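NDP-rhamnosyltransferase (PDB 3TSA) belongs to the GT-B glycosyltransferases, in which two Rossmann-like domains face each other across a cleft. Local coordinates at residues L69-P74 with P313-Q318; T301-G306 with I364-E369. All blocks are in the same frame, centred on the assembly; numbering follows the deposited sequence.

Interaction 1: L69-P74 with P313-Q318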
loop_
_atom_site.group_PDB
_atom_site.type_symbol
_atom_site.label_atom_id
_atom_site.label_comp_id
_atom_site.label_asym_id
_atom_site.label_seq_id
_atom_site.Cartn_x
_atom_site.Cartn_y
_atom_site.Cartn_z
ATOM N N LEU A 69 7.578 27.402 23.235
ATOM C CA LEU A 69 8.494 26.261 23.022
ATOM C C LEU A 69 9.902 26.550 22.377
ATOM O O LEU A 69 10.955 26.264 23.023
ATOM C CB LEU A 69 7.790 25.124 22.306
ATOM C CG LEU A 69 7.995 23.698 22.842
ATOM C CD1 LEU A 69 8.399 23.520 24.342
ATOM C CD2 LEU A 69 6.761 22.860 22.475
ATOM N N ARG A 70 9.911 27.057 21.145
ATOM C CA ARG A 70 11.115 27.544 20.369
ATOM C C ARG A 70 11.846 26.538 19.536
ATOM O O ARG A 70 12.429 25.593 20.065
ATOM C CB ARG A 70 12.201 28.171 21.232
ATOM C CG ARG A 70 12.315 29.645 21.090
ATOM C CD ARG A 70 10.984 30.326 21.428
ATOM N NE ARG A 70 11.144 31.570 22.199
ATOM C CZ ARG A 70 12.253 32.319 22.262
ATOM N NH1 ARG A 70 13.354 31.988 21.567
ATOM N NH2 ARG A 70 12.259 33.423 23.020
ATOM N N PHE A 71 11.846 26.781 18.254
ATOM C CA PHE A 71 12.620 25.966 17.364
ATOM C C PHE A 71 13.372 26.868 16.463
ATOM O O PHE A 71 12.901 27.997 16.169
ATOM C CB PHE A 71 11.644 25.109 16.516
ATOM C CG PHE A 71 10.915 24.063 17.350
ATOM C CD1 PHE A 71 9.659 24.315 17.822
ATOM C CD2 PHE A 71 11.570 22.870 17.740
ATOM C CE1 PHE A 71 9.013 23.374 18.650
ATOM C CE2 PHE A 71 10.967 21.962 18.591
ATOM C CZ PHE A 71 9.663 22.173 19.009
ATOM N N PRO A 72 14.522 26.401 15.919
ATOM C CA PRO A 72 15.173 25.123 16.244
ATOM C C PRO A 72 15.633 25.031 17.645
ATOM O O PRO A 72 15.915 26.031 18.290
ATOM C CB PRO A 72 16.362 25.067 15.278
ATOM C CG PRO A 72 16.756 26.542 15.033
ATOM C CD PRO A 72 15.366 27.282 15.081
ATOM N N ASN A 73 15.686 23.823 18.172
ATOM C CA ASN A 73 16.229 23.588 19.525
ATOM C C ASN A 73 17.446 22.659 19.476
ATOM O O ASN A 73 17.297 21.414 19.592
ATOM C CB ASN A 73 15.148 22.988 20.447
ATOM C CG ASN A 73 15.611 23.005 21.899
ATOM O OD1 ASN A 73 16.834 23.135 22.154
ATOM N ND2 ASN A 73 14.702 22.742 22.826
ATOM N N PRO A 74 18.664 23.220 19.310
ATOM C CA PRO A 74 19.894 22.438 19.203
ATOM C C PRO A 74 20.171 21.500 20.383
ATOM O O PRO A 74 20.969 20.546 20.260
ATOM C CB PRO A 74 21.011 23.536 19.193
ATOM C CG PRO A 74 20.327 24.696 18.524
ATOM C CD PRO A 74 18.929 24.681 19.171
ATOM N N PRO A 313 18.051 21.668 10.734
ATOM C CA PRO A 313 17.460 20.813 11.756
ATOM C C PRO A 313 16.675 21.601 12.834
ATOM O O PRO A 313 17.014 22.775 13.094
ATOM C CB PRO A 313 18.719 20.184 12.415
ATOM C CG PRO A 313 19.854 21.249 12.188
ATOM C CD PRO A 313 19.522 21.709 10.780
ATOM N N GLN A 314 15.680 20.951 13.370
ATOM C CA GLN A 314 14.741 21.573 14.333
ATOM C C GLN A 314 14.660 20.821 15.646
ATOM O O GLN A 314 14.651 21.429 16.737
ATOM C CB GLN A 314 13.336 21.707 13.693
ATOM C CG GLN A 314 13.319 22.419 12.348
ATOM C CD GLN A 314 13.810 23.880 12.432
ATOM O OE1 GLN A 314 14.514 24.338 11.534
ATOM N NE2 GLN A 314 13.455 24.578 13.515
ATOM N N TYR A 315 14.554 19.494 15.582
ATOM C CA TYR A 315 14.260 18.770 16.785
ATOM C C TYR A 315 14.670 17.293 16.645
ATOM O O TYR A 315 15.088 16.848 15.557
ATOM C CB TYR A 315 12.777 18.913 17.179
ATOM C CG TYR A 315 11.715 18.462 16.159
ATOM C CD1 TYR A 315 11.903 17.387 15.221
ATOM C CD2 TYR A 315 10.464 19.082 16.206
ATOM C CE1 TYR A 315 10.849 17.020 14.358
ATOM C CE2 TYR A 315 9.456 18.693 15.416
ATOM C CZ TYR A 315 9.640 17.694 14.489
ATOM O OH TYR A 315 8.567 17.345 13.703
ATOM N N PHE A 316 14.545 16.559 17.754
ATOM C CA PHE A 316 14.836 15.102 17.803
ATOM C C PHE A 316 16.165 14.700 17.175
ATOM O O PHE A 316 17.210 15.168 17.648
ATOM C CB PHE A 316 13.617 14.302 17.351
ATOM C CG PHE A 316 12.456 14.497 18.274
ATOM C CD1 PHE A 316 12.528 14.053 19.617
ATOM C CD2 PHE A 316 11.357 15.291 17.889
ATOM C CE1 PHE A 316 11.467 14.317 20.556
ATOM C CE2 PHE A 316 10.290 15.579 18.819
ATOM C CZ PHE A 316 10.360 15.066 20.155
ATOM N N ASP A 317 16.129 13.861 16.128
ATOM C CA ASP A 317 17.339 13.295 15.520
ATOM C C ASP A 317 17.887 14.171 14.443
ATOM O O ASP A 317 18.953 13.850 13.858
ATOM C CB ASP A 317 16.947 11.917 14.864
ATOM C CG ASP A 317 15.821 12.048 13.889
ATOM O OD1 ASP A 317 14.829 12.747 14.169
ATOM O OD2 ASP A 317 15.873 11.397 12.826
ATOM N N GLN A 318 17.265 15.345 14.221
ATOM C CA GLN A 318 17.616 16.136 13.008
ATOM C C GLN A 318 19.002 16.773 13.038
ATOM O O GLN A 318 19.656 16.876 11.985
ATOM C CB GLN A 318 16.556 17.218 12.660
ATOM C CG GLN A 318 15.206 16.521 12.324
ATOM C CD GLN A 318 14.086 17.471 12.247
ATOM O OE1 GLN A 318 14.205 18.610 12.719
ATOM N NE2 GLN A 318 12.952 17.008 11.664
#

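Interaction 2: T301-G306 with I364-E369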
loop_
_atom_site.group_PDB
_atom_site.type_symbol
_atom_site.label_atom_id
_atom_site.label_comp_id
_atom_site.label_asym_id
_atom_site.label_seq_id
_atom_site.Cartn_x
_atom_site.Cartn_y
_atom_site.Cartn_z
ATOM N N THR A 301 15.218 9.812 1.095
ATOM C CA THR A 301 14.840 9.709 -0.312
ATOM C C THR A 301 15.875 10.477 -1.119
ATOM O O THR A 301 16.351 9.982 -2.144
ATOM C CB THR A 301 13.439 10.261 -0.568
ATOM O OG1 THR A 301 12.484 9.411 0.063
ATOM C CG2 THR A 301 13.115 10.363 -2.034
ATOM N N ALA A 302 16.207 11.716 -0.670
ATOM C CA ALA A 302 17.236 12.482 -1.329
ATOM C C ALA A 302 18.561 11.658 -1.360
ATOM O O ALA A 302 19.188 11.554 -2.435
ATOM C CB ALA A 302 17.433 13.865 -0.681
ATOM N N THR A 303 18.946 11.093 -0.219
ATOM C CA THR A 303 20.286 10.455 -0.082
ATOM C C THR A 303 20.306 9.209 -1.005
ATOM O O THR A 303 21.250 9.030 -1.805
ATOM C CB THR A 303 20.530 10.097 1.367
ATOM O OG1 THR A 303 20.673 11.330 2.038
ATOM C CG2 THR A 303 21.872 9.351 1.515
ATOM N N ARG A 304 19.212 8.452 -0.985
ATOM C CA ARG A 304 19.050 7.272 -1.889
ATOM C C ARG A 304 19.280 7.605 -3.370
ATOM O O ARG A 304 19.901 6.831 -4.135
ATOM C CB ARG A 304 17.680 6.571 -1.631
ATOM C CG ARG A 304 17.378 5.446 -2.592
ATOM C CD ARG A 304 18.392 4.288 -2.586
ATOM N NE ARG A 304 18.029 3.311 -3.624
ATOM C CZ ARG A 304 18.416 3.375 -4.896
ATOM N NH1 ARG A 304 19.214 4.364 -5.325
ATOM N NH2 ARG A 304 17.996 2.429 -5.748
ATOM N N LEU A 305 18.826 8.792 -3.792
ATOM C CA LEU A 305 18.867 9.220 -5.153
ATOM C C LEU A 305 20.156 10.031 -5.488
ATOM O O LEU A 305 20.304 10.578 -6.590
ATOM C CB LEU A 305 17.558 9.995 -5.456
ATOM C CG LEU A 305 16.226 9.250 -5.481
ATOM C CD1 LEU A 305 15.088 10.260 -5.783
ATOM C CD2 LEU A 305 16.381 8.158 -6.543
ATOM N N GLY A 306 21.035 10.197 -4.510
ATOM C CA GLY A 306 22.358 10.860 -4.661
ATOM C C GLY A 306 22.224 12.396 -4.734
ATOM O O GLY A 306 23.068 13.050 -5.322
ATOM N N ILE A 364 26.250 10.348 -3.499
ATOM C CA ILE A 364 26.242 9.046 -4.166
ATOM C C ILE A 364 26.997 7.983 -3.318
ATOM O O ILE A 364 26.585 6.804 -3.251
ATOM C CB ILE A 364 26.781 9.163 -5.582
ATOM C CG1 ILE A 364 25.770 9.947 -6.481
ATOM C CG2 ILE A 364 27.069 7.710 -6.174
ATOM C CD1 ILE A 364 24.527 9.201 -6.874
ATOM N N LYS A 365 28.091 8.378 -2.677
ATOM C CA LYS A 365 28.736 7.423 -1.716
ATOM C C LYS A 365 27.775 6.905 -0.640
ATOM O O LYS A 365 27.701 5.706 -0.309
ATOM C CB LYS A 365 30.053 8.024 -1.108
ATOM C CG LYS A 365 31.124 8.199 -2.191
ATOM C CD LYS A 365 31.650 6.846 -2.655
ATOM C CE LYS A 365 32.721 7.009 -3.670
ATOM N NZ LYS A 365 33.392 5.732 -3.666
ATOM N N LEU A 366 26.971 7.819 -0.085
ATOM C CA LEU A 366 25.994 7.429 0.904
ATOM C C LEU A 366 24.909 6.534 0.258
ATOM O O LEU A 366 24.430 5.581 0.885
ATOM C CB LEU A 366 25.335 8.683 1.527
ATOM C CG LEU A 366 26.322 9.538 2.364
ATOM C CD1 LEU A 366 25.628 10.890 2.750
ATOM C CD2 LEU A 366 26.675 8.917 3.672
ATOM N N SER A 367 24.535 6.873 -0.977
ATOM C CA SER A 367 23.481 6.136 -1.665
ATOM C C SER A 367 24.000 4.659 -1.818
ATOM O O SER A 367 23.301 3.643 -1.698
ATOM C CB SER A 367 23.265 6.730 -3.016
ATOM O OG SER A 367 22.310 5.876 -3.564
ATOM N N ASP A 368 25.281 4.537 -2.060
ATOM C CA ASP A 368 25.897 3.178 -2.164
ATOM C C ASP A 368 25.860 2.366 -0.850
ATOM O O ASP A 368 25.773 1.104 -0.932
ATOM C CB ASP A 368 27.348 3.261 -2.663
ATOM C CG ASP A 368 27.493 3.779 -4.096
ATOM O OD1 ASP A 368 26.524 3.900 -4.877
ATOM O OD2 ASP A 368 28.635 4.021 -4.511
ATOM N N GLU A 369 25.930 3.027 0.302
ATOM C CA GLU A 369 25.746 2.344 1.580
ATOM C C GLU A 369 24.322 1.802 1.681
ATOM O O GLU A 369 24.120 0.691 2.155
ATOM C CB GLU A 369 26.009 3.296 2.746
ATOM C CG GLU A 369 27.469 3.668 2.900
ATOM C CD GLU A 369 27.626 4.467 4.195
ATOM O OE1 GLU A 369 27.431 3.900 5.278
ATOM O OE2 GLU A 369 27.910 5.668 4.073
#

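Interaction 1: L69-P74 with P313-Q318
Phe-71 meets Tyr-315 in an offset edge-to-face pair: the tyrosine directs its edge at the phenylalanine face, with centroids 5.8 Å apart and planes at 83°. The nearest ring atoms are Phe-71 CE2 and Tyr-315 CD2, 3.8 Å apart. With CG anti to its carbonyl carbon (chi1 -68°), Phe-71 swings its ring to the opposing loop, where the carbonyl of Gln-314 also meets it at the edge, CD2 to Gln-314 O being 3.5 Å. A cis peptide bond leads into Pro-72. Its ring lies across the Gln-314 side chain, and its CB approaches Pro-313 O at 3.2 Å, a close aliphatic-to-carbonyl contact. At Asn-73 the backbone takes over: its N donates to Gln-314 O over 3.0 Å, nearly straight at 175°, with the donor tilted modestly from the carbonyl plane. The Asn-73 amide leads away, and its OD1 accepts from Ala-75 N.

The accepting loop is braced from within. Gln-318 OE1 takes two donors, Gln-314 N in its carbonyl plane at 2.8 Å and Tyr-315 N from well above that plane at 3.0 Å. A type II' turn from Tyr-315 to Gln-318 is closed by Gln-318 N bonding to Tyr-315 O. These bonds hold the backbone on both sides of the Gln-314 carbonyl, and so help fix the acceptor that Asn-73 uses.

The 240 Å² buried here joins loops from the two halves of the GT-B fold: one follows strand 50-53 of the seven-stranded parallel sheet, the other strand 309-311 of the six-stranded one. Pro-72 rests on Phe-319 of helix 318-327 and on Glu-337 and Gln-340 of helix 337-340, while Tyr-315 touches Met-228 and Val-229 of helix 227-233.

Interaction 2: T301-G306 with I364-E369
Ser-367 OG donates to Arg-304 O over 2.7 Å, the one hydrogen bond between 301-306 and 364-369. The hydroxyl comes from well above the carbonyl plane, at a C=O...donor angle of 123°, so it does not lie on a lone pair. Its reach follows from chi1 of 176°, which sets OG opposite the backbone N and aims it at the neighbouring helix end. The same side chain brings its CB to 3.3 Å from Thr-303 O, a carbonyl that also accepts from Gly-306 N.

Apolar contacts flank this bond. Thr-303 CG2 presses against Leu-366 CB at 3.5 Å, while Thr-303 OG1 is bonded back to Ala-299 O. Farther along, Ile-364 lays its CD1 on the backbone of Gly-306, 3.5 Å from CA, an approach possible because glycine presents only hydrogens there. The two backbones run close here, the CA atoms of Gly-306 and Ile-364 being 4.3 Å apart.

Gly-306, at phi 76°, ends helix 296-304 in a Schellman motif. The serine thus binds a carbonyl in the final helical turn, where regular helix bonding runs out. Helix 296-304 forms the crossover of a beta-alpha-beta unit between parallel strands 289-292 and 309-311, and helix 358-371 packs against its C-terminal end, within the Rossmann-like C-terminal half of this GT-B fold.

From the N terminus the chain first passes 69-74, then 301-306, 313-318 and finally 364-369, so the segments alternate and the two contacts cross. Interaction 1 closes the longer loop, with 238 residues between its segments, and ties the N-terminal half to the C-terminal half. Interaction 2 closes a shorter loop of 57 residues wholly inside the C-terminal half, joining helix 296-304 to helix 358-371. Strand 309-311 lies on the short chain path between 301-306 and 313-318, linking the two contacts through the parallel sheet. They do not touch: their centres are 24 Å apart and their nearest atoms about 11 Å.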